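Local coordinates for protein immunoreactive 84kD antigen PG93 (Porphyromonas gingivalis, PDB 5M11) that serves as an essential bacterial surface component of the type IX secretion system and binds calcium and zinc ions, at residues A[407-413]-A[455-459]; A[432-436]-A[447-451]; A[422-426]-A[438-442]; A[442-446]-A[458-464]; A[372-376]-A[386-390]. One frame throughout, in Å; residues are numbered along the deposited sequence.

Contact 1 of 5, residues A[407-413]-A[455-459]. With ZN (zinc ion), chain C.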
# COMPACT_ATOMS: atom_id res chain seq x y z
N TYR A 407 -24.94 -3.72 15.75
CA TYR A 407 -25.45 -2.87 16.83
C TYR A 407 -25.48 -1.42 16.40
O TYR A 407 -24.43 -0.86 16.03
CB TYR A 407 -24.58 -3.02 18.10
CG TYR A 407 -24.45 -4.44 18.61
CD1 TYR A 407 -25.57 -5.15 19.05
CD2 TYR A 407 -23.21 -5.07 18.68
CE1 TYR A 407 -25.45 -6.44 19.54
CE2 TYR A 407 -23.09 -6.37 19.16
CZ TYR A 407 -24.21 -7.05 19.61
OH TYR A 407 -24.12 -8.33 20.08
N SER A 408 -26.69 -0.82 16.40
CA SER A 408 -26.96 0.57 16.03
C SER A 408 -28.35 0.97 16.45
O SER A 408 -29.31 0.24 16.19
CB SER A 408 -26.80 0.79 14.52
OG SER A 408 -26.89 2.16 14.17
N GLY A 409 -28.44 2.12 17.10
CA GLY A 409 -29.70 2.71 17.53
C GLY A 409 -30.36 2.13 18.76
O GLY A 409 -29.69 1.67 19.69
N ASN A 410 -31.72 2.19 18.78
CA ASN A 410 -32.63 1.76 19.84
C ASN A 410 -32.31 0.36 20.40
O ASN A 410 -31.93 -0.53 19.63
CB ASN A 410 -34.09 1.80 19.34
CG ASN A 410 -34.35 1.15 17.98
OD1 ASN A 410 -33.45 0.59 17.32
ND2 ASN A 410 -35.61 1.22 17.53
N GLU A 411 -32.44 0.20 21.75
CA GLU A 411 -32.19 -1.00 22.57
C GLU A 411 -30.67 -1.19 22.85
O GLU A 411 -30.31 -1.84 23.84
CB GLU A 411 -32.83 -2.27 21.93
CG GLU A 411 -32.29 -3.64 22.34
CD GLU A 411 -31.38 -4.32 21.33
OE1 GLU A 411 -31.68 -4.27 20.12
OE2 GLU A 411 -30.39 -4.94 21.77
N THR A 412 -29.80 -0.58 22.00
CA THR A 412 -28.32 -0.61 22.05
C THR A 412 -27.76 0.73 22.62
O THR A 412 -28.43 1.76 22.54
CB THR A 412 -27.83 -0.84 20.61
OG1 THR A 412 -28.51 -1.95 20.02
CG2 THR A 412 -26.39 -1.08 20.55
N ALA A 413 -26.52 0.71 23.17
CA ALA A 413 -25.90 1.95 23.67
C ALA A 413 -25.20 2.72 22.52
O ALA A 413 -24.77 3.86 22.74
CB ALA A 413 -24.92 1.67 24.80
N THR A 455 -25.17 -6.85 28.16
CA THR A 455 -25.66 -5.62 28.79
C THR A 455 -24.88 -4.43 28.24
O THR A 455 -23.73 -4.58 27.84
CB THR A 455 -25.59 -5.70 30.32
OG1 THR A 455 -24.26 -6.01 30.73
CG2 THR A 455 -26.58 -6.71 30.90
N TRP A 456 -25.54 -3.26 28.19
CA TRP A 456 -24.99 -2.01 27.68
C TRP A 456 -25.00 -0.91 28.74
O TRP A 456 -25.93 -0.84 29.55
CB TRP A 456 -25.81 -1.53 26.47
CG TRP A 456 -25.77 -2.41 25.26
CD1 TRP A 456 -26.69 -3.35 24.89
CD2 TRP A 456 -24.80 -2.36 24.20
NE1 TRP A 456 -26.35 -3.90 23.67
CE2 TRP A 456 -25.19 -3.31 23.23
CE3 TRP A 456 -23.64 -1.61 23.98
CZ2 TRP A 456 -24.43 -3.55 22.08
CZ3 TRP A 456 -22.92 -1.81 22.80
CH2 TRP A 456 -23.32 -2.77 21.87
N HIS A 457 -24.01 -0.01 28.69
CA HIS A 457 -23.88 1.17 29.54
C HIS A 457 -23.15 2.26 28.78
O HIS A 457 -22.11 2.01 28.20
CB HIS A 457 -23.13 0.86 30.85
CG HIS A 457 -23.85 -0.08 31.76
ND1 HIS A 457 -24.92 0.34 32.54
CD2 HIS A 457 -23.62 -1.39 32.01
CE1 HIS A 457 -25.31 -0.73 33.23
NE2 HIS A 457 -24.56 -1.79 32.94
N SER A 458 -23.73 3.46 28.73
CA SER A 458 -23.11 4.61 28.08
C SER A 458 -23.16 5.81 29.01
O SER A 458 -24.05 5.91 29.87
CB SER A 458 -23.75 4.93 26.73
OG SER A 458 -25.16 5.02 26.82
N PHE A 459 -22.15 6.68 28.89
CA PHE A 459 -22.00 7.89 29.67
C PHE A 459 -21.10 8.88 28.92
O PHE A 459 -20.67 8.60 27.80
CB PHE A 459 -21.42 7.57 31.07
CG PHE A 459 -20.06 6.91 31.10
CD1 PHE A 459 -18.89 7.67 31.05
CD2 PHE A 459 -19.94 5.53 31.23
CE1 PHE A 459 -17.64 7.07 31.09
CE2 PHE A 459 -18.67 4.93 31.29
CZ PHE A 459 -17.53 5.71 31.23
ZN ZN C . -24.01 -3.51 33.97
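In a fold whose successive four-stranded antiparallel sheets are consistent with beta-propeller blades, Trp456 on the last strand of one sheet meets Tyr407 at the end of strand 402-407 and Thr412 and Ala413 of the loop that follows it. The Trp456 indole is gripped at an edge and over a face. Its six-membered ring turns an edge into the face of the Tyr407 ring, a T-shaped pair with centroids 5.1 Å apart and planes at 75°; the leading atom is CZ2, 3.6 Å from Tyr407 CG. Over one indole face comes the methyl of Thr412: CG2 stands 3.7 Å from the centroid of the six-membered ring of Trp456, a CH-pi contact. This methyl is turned opposite the Thr412 backbone N, which aims it at the ring. The same face carries the backbone N of Ala413, and Ala413 CB touches Trp456 CE3 at 3.6 Å. A type II turn from Gly409 to Thr412, closed by Thr412 N to Gly409 O at 3.2 Å, brings the loop back over the indole. No hydrogen bond crosses the contact, so its grip is aromatic and apolar. Tyr449 stacks on the opposite indole face, and Tyr407 OH bonds to Glu397. His457 points to the other side of its strand, where NE2 binds a zinc ion at 2.1 Å. Trp456 is thus sandwiched at a surface seam, the last strand of one sheet packed on the linker from the sheet before, as between blades of a beta-propeller.

Contact 2 of 5, residues A[432-436]-A[447-451]. With CA (calcium ion), chain M.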
# COMPACT_ATOMS: atom_id res chain seq x y z
N LYS A 432 -11.00 -7.41 32.05
CA LYS A 432 -12.16 -8.16 32.52
C LYS A 432 -13.03 -8.72 31.35
O LYS A 432 -14.01 -9.43 31.61
CB LYS A 432 -12.98 -7.30 33.47
CG LYS A 432 -12.57 -7.51 34.92
CD LYS A 432 -12.84 -6.28 35.79
CE LYS A 432 -11.68 -5.30 35.81
NZ LYS A 432 -10.47 -5.87 36.46
N GLY A 433 -12.65 -8.45 30.11
CA GLY A 433 -13.34 -8.96 28.92
C GLY A 433 -14.48 -8.14 28.37
O GLY A 433 -15.24 -8.63 27.52
N ASN A 434 -14.61 -6.87 28.82
CA ASN A 434 -15.64 -5.94 28.38
C ASN A 434 -15.17 -5.10 27.21
O ASN A 434 -13.98 -4.83 27.09
CB ASN A 434 -16.06 -5.02 29.53
CG ASN A 434 -16.66 -5.74 30.69
OD1 ASN A 434 -17.59 -6.54 30.54
ND2 ASN A 434 -16.15 -5.44 31.87
N LEU A 435 -16.11 -4.65 26.38
CA LEU A 435 -15.77 -3.82 25.25
C LEU A 435 -16.07 -2.36 25.55
O LEU A 435 -17.23 -1.97 25.66
CB LEU A 435 -16.52 -4.27 23.98
CG LEU A 435 -16.30 -3.40 22.73
CD1 LEU A 435 -14.94 -3.68 22.09
CD2 LEU A 435 -17.41 -3.59 21.73
N TRP A 436 -15.02 -1.56 25.67
CA TRP A 436 -15.11 -0.12 25.83
C TRP A 436 -14.94 0.53 24.46
O TRP A 436 -14.17 0.04 23.62
CB TRP A 436 -14.06 0.37 26.82
CG TRP A 436 -14.33 -0.10 28.19
CD1 TRP A 436 -13.96 -1.30 28.74
CD2 TRP A 436 -15.14 0.56 29.18
NE1 TRP A 436 -14.46 -1.41 30.02
CE2 TRP A 436 -15.16 -0.27 30.32
CE3 TRP A 436 -15.82 1.79 29.21
CZ2 TRP A 436 -15.85 0.08 31.48
CZ3 TRP A 436 -16.50 2.14 30.36
CH2 TRP A 436 -16.53 1.29 31.47
N PHE A 447 -18.98 4.40 25.83
CA PHE A 447 -19.83 3.25 26.13
C PHE A 447 -19.02 1.99 26.53
O PHE A 447 -17.81 1.91 26.32
CB PHE A 447 -20.78 2.92 24.94
CG PHE A 447 -20.15 2.26 23.74
CD1 PHE A 447 -19.97 0.88 23.69
CD2 PHE A 447 -19.76 3.01 22.64
CE1 PHE A 447 -19.36 0.28 22.59
CE2 PHE A 447 -19.16 2.40 21.53
CZ PHE A 447 -18.95 1.04 21.53
N MET A 448 -19.75 1.01 27.09
CA MET A 448 -19.25 -0.30 27.46
C MET A 448 -20.31 -1.37 27.13
O MET A 448 -21.51 -1.18 27.40
CB MET A 448 -18.84 -0.37 28.93
CG MET A 448 -18.12 -1.67 29.25
SD MET A 448 -18.71 -2.52 30.75
CE MET A 448 -20.30 -3.19 30.17
N TYR A 449 -19.83 -2.51 26.57
CA TYR A 449 -20.64 -3.68 26.25
C TYR A 449 -20.06 -4.91 26.92
O TYR A 449 -18.87 -5.18 26.78
CB TYR A 449 -20.73 -3.90 24.74
CG TYR A 449 -21.53 -5.12 24.33
CD1 TYR A 449 -22.87 -5.27 24.69
CD2 TYR A 449 -20.96 -6.10 23.52
CE1 TYR A 449 -23.60 -6.38 24.30
CE2 TYR A 449 -21.70 -7.22 23.12
CZ TYR A 449 -23.01 -7.35 23.51
OH TYR A 449 -23.72 -8.46 23.12
N ASP A 450 -20.91 -5.64 27.67
CA ASP A 450 -20.53 -6.91 28.30
C ASP A 450 -20.94 -7.99 27.30
O ASP A 450 -22.14 -8.19 27.12
CB ASP A 450 -21.17 -7.11 29.70
CG ASP A 450 -20.53 -8.20 30.56
OD1 ASP A 450 -20.02 -9.20 29.99
OD2 ASP A 450 -20.56 -8.06 31.81
N PRO A 451 -19.98 -8.59 26.55
CA PRO A 451 -20.37 -9.57 25.53
C PRO A 451 -21.03 -10.81 26.13
O PRO A 451 -21.81 -11.48 25.43
CB PRO A 451 -19.04 -9.92 24.85
CG PRO A 451 -18.11 -8.84 25.22
CD PRO A 451 -18.52 -8.42 26.59
CA CA M . -20.32 -10.28 32.69
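Leu435 and Tyr449 carry the backbone bonding of this antiparallel hairpin. As a hydrogen-bonded pair they exchange two bonds: Leu435 N to Tyr449 O, 2.8 Å and almost straight at 175°, and Tyr449 N to Leu435 O, also 2.8 Å. Beside them Trp436 CA makes a CA-H...O contact to Phe447 O at 3.4 Å. The aromatic part is made by Trp436 and Met448, the following non-hydrogen-bonded pair. Met448 lays its CB over the Trp436 six-membered ring, 3.6 Å from the centroid and only 6° off the normal, while SD lies obliquely at 4.5 Å from that centroid in a Met-aromatic contact. The bend of the Met448 chain at chi2 brings SD to 3.8 Å from Asn434 CG. Apolar contact on the other face is looser, Leu435 CD2 lying 4.4 Å from Phe447 CE1. Among the polar groups, the Asn434 amide and the Asp450 carboxylate cross with planes 76° apart. Asp450 OD2 binds a calcium ion at 2.4 Å, and Asp450 OD1 accepts the backbone N-H of Gln452. Trp436 NE1 is held by Asp430, and Lys481 makes a cation-pi contact with the indole. The hairpin forms the two middle strands of its sheet, flanked by strands 422-429 and 455-459, while Leu435 and Phe447 rest on Leu395 of the preceding sheet.

Contact 3 of 5, residues A[422-426]-A[438-442]; sequences ARVKA and TLGAV
Thr438 and Lys425 meet at the buried end of an antiparallel hairpin that joins the first two strands of a propeller-like blade. Here Thr438 supplements its backbone pairing with its side chain. The two backbone bonds of this pair, Lys425 N to Thr438 O and Thr438 N to Lys425 O, are both weak at 3.4 Å, but Thr438 OG1 donates to Lys425 O at 2.9 Å. This hydroxyl approaches from above the carbonyl plane, 53° out of it; a chi1 of 79° sets OG1 between the Thr438 backbone N and carbonyl carbon, over the neighbouring strand. The methyl of Ala426, where the chain turns a corner, closes on the same oxygen, CB to OG1 of Thr438 being 3.4 Å. On the opposite face of the sheet Val424 and Leu439 lie side by side, CG2 of the former 3.7 Å from CD2 of the latter. Lys425 sends its extended chain away from the hairpin, where NZ hydrogen-bonds to Tyr317 OH. Toward Arg423 and Ala441, both partly exposed, the contact opens out. Strand pairing ends there with a single strong bond, Gly440 N to Arg423 O, 2.9 Å and nearly straight at 172°. Arg423 NH2 makes a salt bridge with Asp421, and the guanidinium has Ala441 at its edge: NH1 of Arg423 lies 4.2 Å from Ala441 CB, while farther back Arg423 CG rests 3.5 Å from Gly440 O.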
# COMPACT_ATOMS: atom_id res chain seq x y z
N ALA A 422 -24.64 5.81 12.97
CA ALA A 422 -23.88 5.59 14.19
C ALA A 422 -22.42 5.39 13.83
O ALA A 422 -22.04 4.38 13.23
CB ALA A 422 -24.43 4.39 14.94
N ARG A 423 -21.60 6.40 14.14
CA ARG A 423 -20.19 6.41 13.82
C ARG A 423 -19.35 5.99 15.04
O ARG A 423 -19.21 6.76 15.99
CB ARG A 423 -19.78 7.77 13.26
CG ARG A 423 -20.49 8.97 13.87
CD ARG A 423 -20.21 10.23 13.08
NE ARG A 423 -20.77 10.19 11.74
CZ ARG A 423 -21.53 11.14 11.21
NH1 ARG A 423 -21.83 12.23 11.91
NH2 ARG A 423 -22.00 11.02 9.98
N VAL A 424 -18.80 4.75 14.99
CA VAL A 424 -18.06 4.08 16.07
C VAL A 424 -16.53 4.03 15.80
O VAL A 424 -16.09 3.32 14.88
CB VAL A 424 -18.61 2.63 16.30
CG1 VAL A 424 -17.98 1.96 17.53
CG2 VAL A 424 -20.14 2.60 16.41
N LYS A 425 -15.73 4.72 16.64
CA LYS A 425 -14.26 4.70 16.59
C LYS A 425 -13.70 4.54 18.03
O LYS A 425 -14.49 4.63 18.96
CB LYS A 425 -13.68 5.95 15.89
CG LYS A 425 -12.24 5.72 15.47
CD LYS A 425 -11.52 6.84 14.76
CE LYS A 425 -10.17 6.25 14.39
NZ LYS A 425 -9.32 7.18 13.61
N ALA A 426 -12.37 4.31 18.20
CA ALA A 426 -11.65 4.13 19.48
C ALA A 426 -12.22 2.97 20.35
O ALA A 426 -12.52 3.17 21.54
CB ALA A 426 -11.63 5.44 20.27
N THR A 438 -15.96 4.45 21.99
CA THR A 438 -16.49 5.79 21.88
C THR A 438 -17.32 5.92 20.59
O THR A 438 -17.17 5.12 19.66
CB THR A 438 -15.35 6.83 21.98
OG1 THR A 438 -14.68 6.92 20.73
CG2 THR A 438 -14.37 6.54 23.13
N LEU A 439 -18.23 6.92 20.56
CA LEU A 439 -19.13 7.25 19.45
C LEU A 439 -18.99 8.71 19.09
O LEU A 439 -18.84 9.57 19.97
CB LEU A 439 -20.60 6.96 19.82
CG LEU A 439 -20.98 5.59 20.35
CD1 LEU A 439 -22.07 5.69 21.41
CD2 LEU A 439 -21.41 4.67 19.24
N GLY A 440 -19.07 9.00 17.80
CA GLY A 440 -18.98 10.37 17.32
C GLY A 440 -20.31 11.09 17.19
O GLY A 440 -21.34 10.47 16.89
N ALA A 441 -20.25 12.43 17.39
CA ALA A 441 -21.29 13.46 17.30
C ALA A 441 -22.61 13.12 18.06
O ALA A 441 -23.70 13.33 17.53
CB ALA A 441 -21.59 13.76 15.83
N VAL A 442 -22.50 12.63 19.32
CA VAL A 442 -23.64 12.28 20.21
C VAL A 442 -23.30 12.65 21.65
O VAL A 442 -22.11 12.69 21.99
CB VAL A 442 -24.08 10.79 20.14
CG1 VAL A 442 -24.92 10.50 18.91
CG2 VAL A 442 -22.91 9.82 20.26

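Contact 4 of 5, residues A[442-446]-A[458-464]. With ZN (zinc ion), chain G.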
# COMPACT_ATOMS: atom_id res chain seq x y z
N VAL A 442 -22.50 12.63 19.32
CA VAL A 442 -23.64 12.28 20.21
C VAL A 442 -23.30 12.65 21.65
O VAL A 442 -22.11 12.69 21.99
CB VAL A 442 -24.08 10.79 20.14
CG1 VAL A 442 -24.92 10.50 18.91
CG2 VAL A 442 -22.91 9.82 20.26
N GLY A 443 -24.35 12.85 22.48
CA GLY A 443 -24.24 13.16 23.91
C GLY A 443 -23.47 12.14 24.74
O GLY A 443 -22.33 12.42 25.15
N LYS A 444 -24.06 10.94 24.98
CA LYS A 444 -23.47 9.82 25.75
C LYS A 444 -22.41 9.14 24.87
O LYS A 444 -22.61 8.04 24.31
CB LYS A 444 -24.55 8.84 26.23
CG LYS A 444 -25.50 9.39 27.28
CD LYS A 444 -26.77 8.54 27.41
CE LYS A 444 -26.68 7.53 28.52
NZ LYS A 444 -27.39 6.26 28.19
N ASN A 445 -21.28 9.84 24.74
CA ASN A 445 -20.11 9.55 23.91
C ASN A 445 -19.45 8.20 24.17
O ASN A 445 -19.24 7.45 23.23
CB ASN A 445 -19.07 10.65 24.11
CG ASN A 445 -19.15 11.79 23.13
OD1 ASN A 445 -18.81 12.91 23.46
ND2 ASN A 445 -19.55 11.54 21.87
N ILE A 446 -19.05 7.95 25.43
CA ILE A 446 -18.31 6.77 25.90
C ILE A 446 -19.28 5.63 26.26
O ILE A 446 -20.27 5.88 26.94
CB ILE A 446 -17.43 7.20 27.11
CG1 ILE A 446 -16.45 8.36 26.72
CG2 ILE A 446 -16.66 6.00 27.67
CD1 ILE A 446 -16.23 9.40 27.76
N SER A 458 -23.73 3.46 28.73
CA SER A 458 -23.11 4.61 28.08
C SER A 458 -23.16 5.81 29.01
O SER A 458 -24.05 5.91 29.87
CB SER A 458 -23.75 4.93 26.73
OG SER A 458 -25.16 5.02 26.82
N PHE A 459 -22.15 6.68 28.89
CA PHE A 459 -22.00 7.89 29.67
C PHE A 459 -21.10 8.88 28.92
O PHE A 459 -20.67 8.60 27.80
CB PHE A 459 -21.42 7.57 31.07
CG PHE A 459 -20.06 6.91 31.10
CD1 PHE A 459 -18.89 7.67 31.05
CD2 PHE A 459 -19.94 5.53 31.23
CE1 PHE A 459 -17.64 7.07 31.09
CE2 PHE A 459 -18.67 4.93 31.29
CZ PHE A 459 -17.53 5.71 31.23
N SER A 460 -20.79 10.03 29.56
CA SER A 460 -19.87 11.05 29.05
C SER A 460 -19.44 12.00 30.16
O SER A 460 -19.88 11.88 31.31
CB SER A 460 -20.49 11.83 27.90
OG SER A 460 -19.45 12.45 27.16
N TYR A 461 -18.58 12.96 29.80
CA TYR A 461 -18.13 14.03 30.67
C TYR A 461 -18.39 15.34 29.91
O TYR A 461 -17.95 15.44 28.77
CB TYR A 461 -16.66 13.84 31.05
CG TYR A 461 -16.36 12.47 31.62
CD1 TYR A 461 -16.71 12.14 32.93
CD2 TYR A 461 -15.72 11.49 30.85
CE1 TYR A 461 -16.43 10.88 33.46
CE2 TYR A 461 -15.42 10.23 31.37
CZ TYR A 461 -15.76 9.93 32.68
OH TYR A 461 -15.46 8.70 33.21
N PRO A 462 -19.19 16.30 30.46
CA PRO A 462 -19.55 17.52 29.69
C PRO A 462 -18.43 18.18 28.86
O PRO A 462 -18.71 18.64 27.75
CB PRO A 462 -20.03 18.49 30.77
CG PRO A 462 -20.52 17.63 31.87
CD PRO A 462 -19.85 16.29 31.78
N ASP A 463 -17.19 18.20 29.38
CA ASP A 463 -16.01 18.77 28.71
C ASP A 463 -15.66 18.00 27.37
O ASP A 463 -15.14 18.62 26.46
CB ASP A 463 -14.79 18.82 29.68
CG ASP A 463 -14.85 17.89 30.89
OD1 ASP A 463 -15.48 18.28 31.91
OD2 ASP A 463 -14.28 16.78 30.82
N VAL A 464 -15.99 16.69 27.26
CA VAL A 464 -15.74 15.86 26.05
C VAL A 464 -17.05 15.46 25.31
O VAL A 464 -16.95 14.90 24.21
CB VAL A 464 -14.89 14.59 26.31
CG1 VAL A 464 -13.43 14.93 26.60
CG2 VAL A 464 -15.49 13.69 27.38
ZN ZN G . -13.53 17.03 32.74
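The Phe459 ring carries Ile446 over one face and has Tyr461 CE2 at its edge, in plane. Ile446 crosses Phe459 obliquely, CG2 coming to 3.7 Å from Phe459 CZ. With chi1 at 60°, CG of Phe459 sits between its backbone N and carbonyl carbon, and the ring is carried back across to Ile446. The other branch of Ile446 runs to the second ring: CD1 lies 3.8 Å from Tyr461 CD2, approaching obliquely with the two side chains at about a right angle. Tyr461 in turn stacks on His514 and bonds through OH to Asp512, a calcium ligand. The backbones are joined by a classic beta bulge, in which Asn445 and Ile446 both face Phe459. Ile446 N donates to Phe459 O at 2.9 Å and Phe459 N returns a bond to Ile446 O at 2.8 Å. Just before the bulge Lys444 centres an inverse gamma turn, and its side chain, bent at chi3 and chi4, folds along the strand until NZ bonds to Ser458 OG at 2.9 Å, a surface link beside the buried rings. Asp463 lies past the packed part and grips a zinc ion with both carboxylate oxygens, OD2 at 2.1 Å and OD1 at 2.5 Å; His514 binds the same ion, so Tyr461 is a second-shell neighbour of the site. The bulge lies where strand 446-450 begins, beside strand 455-459, the last of its sheet, and Ile446, Phe459 and Val464 all pack on strand 497-501 of the next sheet, through Leu498 and Phe500.

Contact 5 of 5, residues A[372-376]-A[386-390]; sequences DAIDI and FFVGT
Gly389 is the point at which the two strands are stitched together. Its carbonyl oxygen receives two N-H groups, a good bond from Ile374 N to Gly389 O at 2.9 Å and a weak one from Asp375 N to Gly389 O at 3.3 Å; Gly389 N answers with a bond to Asp375 O at 3.0 Å. Because Ile374 and Asp375 share one partner, the register slips by a residue, and Ile374 CG1 comes to lie 3.4 Å from Gly389 O. The apolar contacts line one face of the sheet. Ala373 CB meets Val388 CG1 at 3.8 Å, and the other Val388 branch, CG2, lies 4.0 Å from Ile376 CD1, so Val388 spans both neighbours across the strand. The methyl CG2 of Thr390 is turned toward Ala373 CA, 3.8 Å away. The hydroxyl of Thr390 is bonded to Gly394 O. Farther along, Ile376 CG2 touches Phe386 CD1 at 4.2 Å, and that ring lies nearly parallel to Phe398 while making an edge-to-face pair with Tyr327. On the other face the carboxylate of Asp375 is steadied by a weak bond from Ile376 N to OD1 and another from Ile427 N to OD2; Glu318 OE2 lies close to Asp375 OD1, like charges near each other, with Lys425 also packed on Asp375. Asp372 OD1 accepts the backbone N-H of His340, a zinc ligand, and so belongs to the second shell of that site. The whole is a classic beta bulge in an antiparallel hairpin, set in the first two strands of a four-stranded sheet of the kind that makes a propeller blade.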
# COMPACT_ATOMS: atom_id res chain seq x y z
N ASP A 372 -16.99 2.00 5.46
CA ASP A 372 -16.00 2.71 6.26
C ASP A 372 -15.75 2.04 7.59
O ASP A 372 -15.99 2.63 8.65
CB ASP A 372 -16.38 4.19 6.45
CG ASP A 372 -17.02 4.84 5.24
OD1 ASP A 372 -16.30 5.05 4.23
OD2 ASP A 372 -18.24 5.14 5.30
N ALA A 373 -15.28 0.78 7.54
CA ALA A 373 -14.85 0.04 8.73
C ALA A 373 -13.52 0.68 9.16
O ALA A 373 -12.57 0.67 8.38
CB ALA A 373 -14.69 -1.44 8.39
N ILE A 374 -13.49 1.33 10.33
CA ILE A 374 -12.30 2.11 10.70
C ILE A 374 -11.56 1.65 12.00
O ILE A 374 -10.47 2.19 12.26
CB ILE A 374 -12.67 3.61 10.82
CG1 ILE A 374 -13.96 3.80 11.63
CG2 ILE A 374 -12.78 4.25 9.44
CD1 ILE A 374 -13.92 4.94 12.41
N ASP A 375 -12.13 0.72 12.80
CA ASP A 375 -11.43 0.24 14.00
C ASP A 375 -11.80 -1.21 14.33
O ASP A 375 -12.91 -1.68 14.08
CB ASP A 375 -11.66 1.16 15.23
CG ASP A 375 -10.47 1.32 16.19
OD1 ASP A 375 -9.55 0.45 16.18
OD2 ASP A 375 -10.47 2.28 16.98
N ILE A 376 -10.80 -1.93 14.87
CA ILE A 376 -10.90 -3.32 15.30
C ILE A 376 -10.63 -3.39 16.80
O ILE A 376 -9.88 -2.57 17.35
CB ILE A 376 -9.91 -4.24 14.52
CG1 ILE A 376 -9.74 -3.84 13.02
CG2 ILE A 376 -10.28 -5.74 14.67
CD1 ILE A 376 -10.91 -4.19 12.04
N PHE A 386 -14.07 -10.85 17.64
CA PHE A 386 -13.63 -9.47 17.54
C PHE A 386 -14.80 -8.59 17.13
O PHE A 386 -15.77 -9.08 16.56
CB PHE A 386 -12.43 -9.31 16.57
CG PHE A 386 -12.66 -9.74 15.14
CD1 PHE A 386 -13.08 -8.83 14.18
CD2 PHE A 386 -12.43 -11.05 14.75
CE1 PHE A 386 -13.28 -9.22 12.86
CE2 PHE A 386 -12.65 -11.46 13.43
CZ PHE A 386 -13.05 -10.54 12.49
N PHE A 387 -14.68 -7.28 17.42
CA PHE A 387 -15.66 -6.25 17.09
C PHE A 387 -15.07 -5.27 16.07
O PHE A 387 -13.84 -5.08 16.01
CB PHE A 387 -16.13 -5.49 18.35
CG PHE A 387 -17.19 -6.20 19.16
CD1 PHE A 387 -18.54 -5.97 18.92
CD2 PHE A 387 -16.83 -7.09 20.17
CE1 PHE A 387 -19.52 -6.63 19.67
CE2 PHE A 387 -17.81 -7.76 20.90
CZ PHE A 387 -19.15 -7.52 20.66
N VAL A 388 -15.95 -4.67 15.24
CA VAL A 388 -15.56 -3.70 14.22
C VAL A 388 -16.46 -2.46 14.30
O VAL A 388 -17.68 -2.56 14.31
CB VAL A 388 -15.54 -4.30 12.79
CG1 VAL A 388 -15.09 -3.26 11.75
CG2 VAL A 388 -14.64 -5.53 12.72
N GLY A 389 -15.83 -1.29 14.34
CA GLY A 389 -16.51 -0.01 14.37
C GLY A 389 -16.50 0.63 13.01
O GLY A 389 -15.43 0.89 12.45
N THR A 390 -17.71 0.83 12.44
CA THR A 390 -17.88 1.48 11.15
C THR A 390 -18.27 2.94 11.37
O THR A 390 -19.07 3.24 12.27
CB THR A 390 -18.91 0.77 10.27
OG1 THR A 390 -20.15 0.71 10.96
CG2 THR A 390 -18.46 -0.62 9.82

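How the contacts relate
Contacts 3 and 5 are the buried ones, contact 1 lies at the surface, and contacts 2 and 4 are intermediate. Contacts 2 and 3 share strand 435-439 and, with contact 4, follow one sheet from its first strand to its last; contact 1 ties that last strand to the linker from the sheet of contact 5. The two sheets meet where Phe387 touches Leu435 and Tyr449, and where Val424 N reaches Thr390 O. Backbone bonds join the strands in contacts 2 to 5, with bulges in 4 and 5, and aliphatic groups pack beside them in 3 and 5; contact 1 has no hydrogen bond across it. Aromatic rings and directly bound zinc or calcium mark contacts 1, 2 and 4.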